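Local atomic coordinates of ABC transporter ATP-binding protein (Leptospira interrogans serovar Copenhageni, PDB entry 4HZI), a protein that probably binds and hydrolyses ATP as the nucleotide-binding subunit of an orphan ABC transporter involved in manganese utilization and tolerance. Residues I80-F94 against Y98-I112. Sequence-based numbering, arbitrary orientation.
Sequences IYGMIWATSGTIRLF and YGEIAIQDLRKRIGI
The Tyr81 ring of this ABC ATPase fold lies between Arg107 CD, 3.4 Å from the ring centroid in a CH-pi contact, and Ile112 CG1 on the opposite face. Ile91 CG1 covers one face of Tyr98, 3.8 Å from the ring centroid, and Leu106 CD1, from Tyr98's own segment, covers the other, while Ile80 O and Leu93 N lie at its edge. The contact joins the antiparallel sheet, through strand 90-93, to helix 103-108 and to strand 110-113, within this chain an edge strand of the mixed sheet, beside the end of helix 73-80, which begins within the probable Walker A motif. That helix finishes in a Schellman motif with Gly82 at C-prime, and two carbonyls there are bound from across the contact. Tyr98 OH donates to Ile80 O at 2.8 Å, in the carbonyl plane on a lone pair; with the peptide N-H of Tyr98 bonded to Ile91 O, the tyrosine is tied at both ends. Arg107, its chain bent at chi2 (-145°) and chi3 (-109°), brings NH1 to 2.7 Å from Tyr81 O, tilted from the carbonyl plane, and leaves Ile103 CG2, of the same helix, over the guanidinium face. Gly82 has positive phi, and Ile103 CG1 and Leu106 CD2 pack on its backbone. Farther along, Leu93 CD2 sits over the centre of the Arg109 guanidinium, whose NE forms a salt bridge with Asp193. The Phe94 ring is nearly coplanar with this guanidinium and meets it edge on, CD2 3.5 Å from Arg109 NH2. A water donates to Leu93 O and accepts from Arg109 NH2 at 3.0 Å.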
loop_
_atom_site.group_PDB
_atom_site.type_symbol
_atom_site.label_atom_id
_atom_site.label_comp_id
_atom_site.label_asym_id
_atom_site.label_seq_id
_atom_site.Cartn_x
_atom_site.Cartn_y
_atom_site.Cartn_z
ATOM N N ILE A 80 16.810 -15.405 -3.862
ATOM C CA ILE A 80 16.429 -16.085 -5.118
ATOM C C ILE A 80 17.067 -15.441 -6.383
ATOM O O ILE A 80 17.423 -16.144 -7.325
ATOM C CB ILE A 80 14.883 -16.187 -5.216
ATOM C CG1 ILE A 80 14.354 -17.084 -4.098
ATOM C CG2 ILE A 80 14.434 -16.726 -6.569
ATOM C CD1 ILE A 80 12.870 -17.045 -3.845
ATOM N N TYR A 81 17.317 -14.132 -6.358
ATOM C CA TYR A 81 17.885 -13.426 -7.493
ATOM C C TYR A 81 19.414 -13.391 -7.454
ATOM O O TYR A 81 20.049 -12.720 -8.279
ATOM C CB TYR A 81 17.291 -12.015 -7.567
ATOM C CG TYR A 81 17.381 -11.339 -8.924
ATOM C CD1 TYR A 81 16.935 -11.972 -10.083
ATOM C CD2 TYR A 81 17.918 -10.057 -9.051
ATOM C CE1 TYR A 81 17.026 -11.344 -11.339
ATOM C CE2 TYR A 81 17.972 -9.421 -10.285
ATOM C CZ TYR A 81 17.534 -10.068 -11.425
ATOM O OH TYR A 81 17.628 -9.431 -12.654
ATOM N N GLY A 82 20.012 -14.111 -6.514
ATOM C CA GLY A 82 21.483 -14.237 -6.412
ATOM C C GLY A 82 22.210 -13.003 -5.881
ATOM O O GLY A 82 23.419 -12.812 -6.167
ATOM N N MET A 83 21.503 -12.160 -5.131
ATOM C CA MET A 83 22.075 -10.894 -4.618
ATOM C C MET A 83 22.734 -11.078 -3.254
ATOM O O MET A 83 23.622 -10.297 -2.878
ATOM C CB MET A 83 21.040 -9.767 -4.515
ATOM C CG MET A 83 20.443 -9.234 -5.812
ATOM S SD MET A 83 21.408 -7.968 -6.688
ATOM C CE MET A 83 21.645 -6.752 -5.393
ATOM N N ILE A 84 22.263 -12.076 -2.508
ATOM C CA ILE A 84 22.850 -12.518 -1.255
ATOM C C ILE A 84 22.938 -14.021 -1.254
ATOM O O ILE A 84 22.155 -14.722 -1.932
ATOM C CB ILE A 84 22.044 -12.092 -0.008
ATOM C CG1 ILE A 84 20.646 -12.696 -0.039
ATOM C CG2 ILE A 84 21.986 -10.585 0.094
ATOM C CD1 ILE A 84 19.830 -12.364 1.205
ATOM N N TRP A 85 23.952 -14.533 -0.591
ATOM C CA TRP A 85 24.134 -15.968 -0.457
ATOM C C TRP A 85 23.509 -16.486 0.805
ATOM O O TRP A 85 23.668 -15.893 1.871
ATOM C CB TRP A 85 25.624 -16.325 -0.348
ATOM C CG TRP A 85 26.357 -16.313 -1.606
ATOM C CD1 TRP A 85 27.382 -15.484 -1.949
ATOM C CD2 TRP A 85 26.172 -17.206 -2.710
ATOM N NE1 TRP A 85 27.859 -15.801 -3.212
ATOM C CE2 TRP A 85 27.129 -16.857 -3.699
ATOM C CE3 TRP A 85 25.303 -18.269 -2.958
ATOM C CZ2 TRP A 85 27.218 -17.526 -4.919
ATOM C CZ3 TRP A 85 25.387 -18.931 -4.166
ATOM C CH2 TRP A 85 26.335 -18.555 -5.138
ATOM N N ALA A 86 22.902 -17.670 0.735
ATOM C CA ALA A 86 22.370 -18.320 1.896
ATOM C C ALA A 86 23.511 -18.676 2.873
ATOM O O ALA A 86 24.608 -19.033 2.434
ATOM C CB ALA A 86 21.656 -19.583 1.500
ATOM N N THR A 87 23.231 -18.616 4.164
ATOM C CA THR A 87 24.201 -19.052 5.155
ATOM C C THR A 87 24.205 -20.577 5.261
ATOM O O THR A 87 25.242 -21.189 5.520
ATOM C CB THR A 87 24.018 -18.287 6.497
ATOM O OG1 THR A 87 22.717 -18.520 7.029
ATOM C CG2 THR A 87 24.134 -16.829 6.264
ATOM N N SER A 88 23.066 -21.222 5.014
ATOM C CA SER A 88 23.041 -22.667 4.887
ATOM C C SER A 88 21.843 -23.049 4.031
ATOM O O SER A 88 21.017 -22.189 3.723
ATOM C CB SER A 88 22.925 -23.324 6.257
ATOM O OG SER A 88 21.819 -22.833 6.969
ATOM N N GLY A 89 21.755 -24.332 3.711
ATOM C CA GLY A 89 20.674 -24.888 2.908
ATOM C C GLY A 89 21.017 -24.853 1.435
ATOM O O GLY A 89 22.085 -24.388 1.044
ATOM N N THR A 90 20.095 -25.339 0.603
ATOM C CA THR A 90 20.364 -25.531 -0.790
ATOM C C THR A 90 19.243 -24.917 -1.626
ATOM O O THR A 90 18.075 -25.088 -1.280
ATOM C CB THR A 90 20.444 -27.032 -1.119
ATOM O OG1 THR A 90 21.475 -27.638 -0.322
ATOM C CG2 THR A 90 20.772 -27.246 -2.576
ATOM N N ILE A 91 19.621 -24.214 -2.689
ATOM C CA ILE A 91 18.649 -23.602 -3.619
ATOM C C ILE A 91 19.078 -24.006 -5.014
ATOM O O ILE A 91 20.289 -24.034 -5.335
ATOM C CB ILE A 91 18.517 -22.088 -3.385
ATOM C CG1 ILE A 91 17.633 -21.463 -4.486
ATOM C CG2 ILE A 91 19.883 -21.414 -3.311
ATOM C CD1 ILE A 91 17.193 -20.062 -4.170
ATOM N N ARG A 92 18.096 -24.405 -5.836
ATOM C CA ARG A 92 18.383 -24.894 -7.161
ATOM C C ARG A 92 17.414 -24.287 -8.159
ATOM O O ARG A 92 16.234 -24.056 -7.834
ATOM C CB ARG A 92 18.189 -26.405 -7.232
ATOM C CG ARG A 92 19.114 -27.248 -6.396
ATOM C CD ARG A 92 18.667 -28.705 -6.443
ATOM N NE ARG A 92 19.306 -29.466 -5.382
ATOM C CZ ARG A 92 20.461 -30.115 -5.488
ATOM N NH1 ARG A 92 21.146 -30.133 -6.637
ATOM N NH2 ARG A 92 20.933 -30.770 -4.430
ATOM N N LEU A 93 17.937 -24.041 -9.345
ATOM C CA LEU A 93 17.162 -23.782 -10.530
ATOM C C LEU A 93 17.260 -25.044 -11.365
ATOM O O LEU A 93 18.355 -25.492 -11.760
ATOM C CB LEU A 93 17.695 -22.517 -11.230
ATOM C CG LEU A 93 16.961 -22.087 -12.497
ATOM C CD1 LEU A 93 15.514 -21.719 -12.162
ATOM C CD2 LEU A 93 17.705 -20.927 -13.134
ATOM N N PHE A 94 16.112 -25.668 -11.588
ATOM C CA PHE A 94 16.064 -27.024 -12.160
ATOM C C PHE A 94 17.024 -27.909 -11.361
ATOM O O PHE A 94 16.963 -27.927 -10.133
ATOM C CB PHE A 94 16.325 -26.993 -13.692
ATOM C CG PHE A 94 15.252 -26.255 -14.485
ATOM C CD1 PHE A 94 13.968 -26.784 -14.622
ATOM C CD2 PHE A 94 15.530 -25.035 -15.093
ATOM C CE1 PHE A 94 12.993 -26.098 -15.336
ATOM C CE2 PHE A 94 14.560 -24.347 -15.805
ATOM C CZ PHE A 94 13.290 -24.881 -15.925
ATOM N N TYR A 98 22.770 -23.116 -7.018
ATOM C CA TYR A 98 23.202 -21.778 -7.315
ATOM C C TYR A 98 24.734 -21.681 -7.349
ATOM O O TYR A 98 25.282 -20.910 -8.122
ATOM C CB TYR A 98 22.597 -20.804 -6.335
ATOM C CG TYR A 98 21.226 -20.288 -6.713
ATOM C CD1 TYR A 98 20.315 -21.073 -7.443
ATOM C CD2 TYR A 98 20.833 -19.038 -6.335
ATOM C CE1 TYR A 98 19.070 -20.595 -7.771
ATOM C CE2 TYR A 98 19.584 -18.557 -6.639
ATOM C CZ TYR A 98 18.708 -19.356 -7.385
ATOM O OH TYR A 98 17.474 -18.896 -7.706
ATOM N N GLY A 99 25.391 -22.537 -6.598
ATOM C CA GLY A 99 26.843 -22.637 -6.666
ATOM C C GLY A 99 27.340 -23.062 -8.043
ATOM O O GLY A 99 28.489 -22.809 -8.383
ATOM N N GLU A 100 26.482 -23.676 -8.859
ATOM C CA GLU A 100 26.938 -24.187 -10.149
ATOM C C GLU A 100 26.649 -23.240 -11.269
ATOM O O GLU A 100 27.072 -23.500 -12.385
ATOM C CB GLU A 100 26.314 -25.544 -10.456
ATOM C CG GLU A 100 26.499 -26.573 -9.358
ATOM C CD GLU A 100 25.572 -27.751 -9.563
ATOM O OE1 GLU A 100 25.703 -28.438 -10.602
ATOM O OE2 GLU A 100 24.707 -27.971 -8.708
ATOM N N ILE A 101 25.978 -22.131 -10.973
ATOM C CA ILE A 101 25.561 -21.185 -11.985
ATOM C C ILE A 101 26.206 -19.834 -11.767
ATOM O O ILE A 101 26.022 -19.211 -10.710
ATOM C CB ILE A 101 24.023 -20.973 -11.936
ATOM C CG1 ILE A 101 23.304 -22.321 -11.898
ATOM C CG2 ILE A 101 23.552 -20.129 -13.118
ATOM C CD1 ILE A 101 21.798 -22.211 -11.692
ATOM N N ALA A 102 26.906 -19.338 -12.783
ATOM C CA ALA A 102 27.305 -17.949 -12.749
ATOM C C ALA A 102 26.073 -17.086 -12.504
ATOM O O ALA A 102 25.068 -17.184 -13.224
ATOM C CB ALA A 102 27.998 -17.552 -14.036
ATOM N N ILE A 103 26.132 -16.257 -11.472
ATOM C CA ILE A 103 24.978 -15.437 -11.088
ATOM C C ILE A 103 24.490 -14.558 -12.243
ATOM O O ILE A 103 23.290 -14.389 -12.400
ATOM C CB ILE A 103 25.224 -14.643 -9.762
ATOM C CG1 ILE A 103 24.496 -15.323 -8.596
ATOM C CG2 ILE A 103 24.679 -13.222 -9.821
ATOM C CD1 ILE A 103 24.655 -16.829 -8.526
ATOM N N GLN A 104 25.388 -14.036 -13.077
ATOM C CA GLN A 104 24.924 -13.324 -14.277
ATOM C C GLN A 104 23.991 -14.181 -15.171
ATOM O O GLN A 104 23.050 -13.659 -15.807
ATOM C CB GLN A 104 26.122 -12.810 -15.087
ATOM C CG GLN A 104 26.136 -13.217 -16.546
ATOM C CD GLN A 104 27.378 -12.734 -17.271
ATOM O OE1 GLN A 104 27.568 -11.542 -17.463
ATOM N NE2 GLN A 104 28.230 -13.664 -17.662
ATOM N N ASP A 105 24.275 -15.473 -15.250
ATOM C CA ASP A 105 23.486 -16.382 -16.086
ATOM C C ASP A 105 22.180 -16.709 -15.407
ATOM O O ASP A 105 21.128 -16.784 -16.055
ATOM C CB ASP A 105 24.267 -17.646 -16.407
ATOM C CG ASP A 105 25.430 -17.380 -17.352
ATOM O OD1 ASP A 105 25.379 -16.406 -18.126
ATOM O OD2 ASP A 105 26.412 -18.134 -17.301
ATOM N N LEU A 106 22.232 -16.872 -14.091
ATOM C CA LEU A 106 21.009 -17.019 -13.293
ATOM C C LEU A 106 20.045 -15.880 -13.567
ATOM O O LEU A 106 18.907 -16.115 -13.943
ATOM C CB LEU A 106 21.358 -17.033 -11.817
ATOM C CG LEU A 106 20.191 -17.175 -10.872
ATOM C CD1 LEU A 106 19.833 -18.655 -10.835
ATOM C CD2 LEU A 106 20.555 -16.639 -9.485
ATOM N N ARG A 107 20.512 -14.648 -13.432
ATOM C CA ARG A 107 19.668 -13.467 -13.622
ATOM C C ARG A 107 19.063 -13.271 -15.011
ATOM O O ARG A 107 17.967 -12.742 -15.142
ATOM C CB ARG A 107 20.416 -12.221 -13.169
ATOM C CG ARG A 107 20.793 -12.311 -11.693
ATOM C CD ARG A 107 20.749 -10.981 -10.967
ATOM N NE ARG A 107 22.079 -10.482 -10.637
ATOM C CZ ARG A 107 22.592 -10.382 -9.415
ATOM N NH1 ARG A 107 21.904 -10.737 -8.344
ATOM N NH2 ARG A 107 23.817 -9.900 -9.265
ATOM N N LYS A 108 19.762 -13.688 -16.048
ATOM C CA LYS A 108 19.183 -13.728 -17.393
ATOM C C LYS A 108 17.960 -14.641 -17.410
ATOM O O LYS A 108 16.996 -14.392 -18.122
ATOM C CB LYS A 108 20.233 -14.224 -18.394
ATOM C CG LYS A 108 19.690 -14.548 -19.779
ATOM C CD LYS A 108 20.810 -14.795 -20.787
ATOM C CE LYS A 108 20.309 -14.642 -22.222
ATOM N NZ LYS A 108 21.262 -15.204 -23.223
ATOM N N ARG A 109 17.993 -15.700 -16.611
ATOM C CA ARG A 109 16.884 -16.677 -16.550
ATOM C C ARG A 109 15.690 -16.403 -15.596
ATOM O O ARG A 109 14.695 -17.144 -15.605
ATOM C CB ARG A 109 17.464 -18.049 -16.274
ATOM C CG ARG A 109 18.585 -18.386 -17.266
ATOM C CD ARG A 109 19.402 -19.551 -16.775
ATOM N NE ARG A 109 18.579 -20.739 -16.576
ATOM C CZ ARG A 109 19.044 -21.883 -16.081
ATOM N NH1 ARG A 109 20.334 -21.990 -15.742
ATOM N NH2 ARG A 109 18.226 -22.920 -15.932
ATOM N N ILE A 110 15.790 -15.369 -14.781
ATOM C CA ILE A 110 14.748 -14.987 -13.834
ATOM C C ILE A 110 14.300 -13.568 -14.132
ATOM O O ILE A 110 15.099 -12.632 -14.004
ATOM C CB ILE A 110 15.247 -15.049 -12.395
ATOM C CG1 ILE A 110 15.755 -16.455 -12.054
ATOM C CG2 ILE A 110 14.125 -14.647 -11.444
ATOM C CD1 ILE A 110 16.221 -16.616 -10.588
ATOM N N GLY A 111 13.045 -13.394 -14.561
ATOM C CA GLY A 111 12.498 -12.044 -14.753
ATOM C C GLY A 111 12.072 -11.447 -13.435
ATOM O O GLY A 111 11.571 -12.161 -12.584
ATOM N N ILE A 112 12.263 -10.149 -13.254
ATOM C CA ILE A 112 11.821 -9.464 -12.065
ATOM C C ILE A 112 10.951 -8.306 -12.417
ATOM O O ILE A 112 11.337 -7.477 -13.263
ATOM C CB ILE A 112 12.974 -8.814 -11.264
ATOM C CG1 ILE A 112 14.009 -9.836 -10.866
ATOM C CG2 ILE A 112 12.401 -8.092 -10.027
ATOM C CD1 ILE A 112 13.522 -10.789 -9.805
HETATM O O HOH W 1 16.479 -10.509 -14.742
HETATM O O HOH W 2 23.755 -30.517 -7.860
HETATM O O HOH W 3 19.513 -24.946 -14.184
#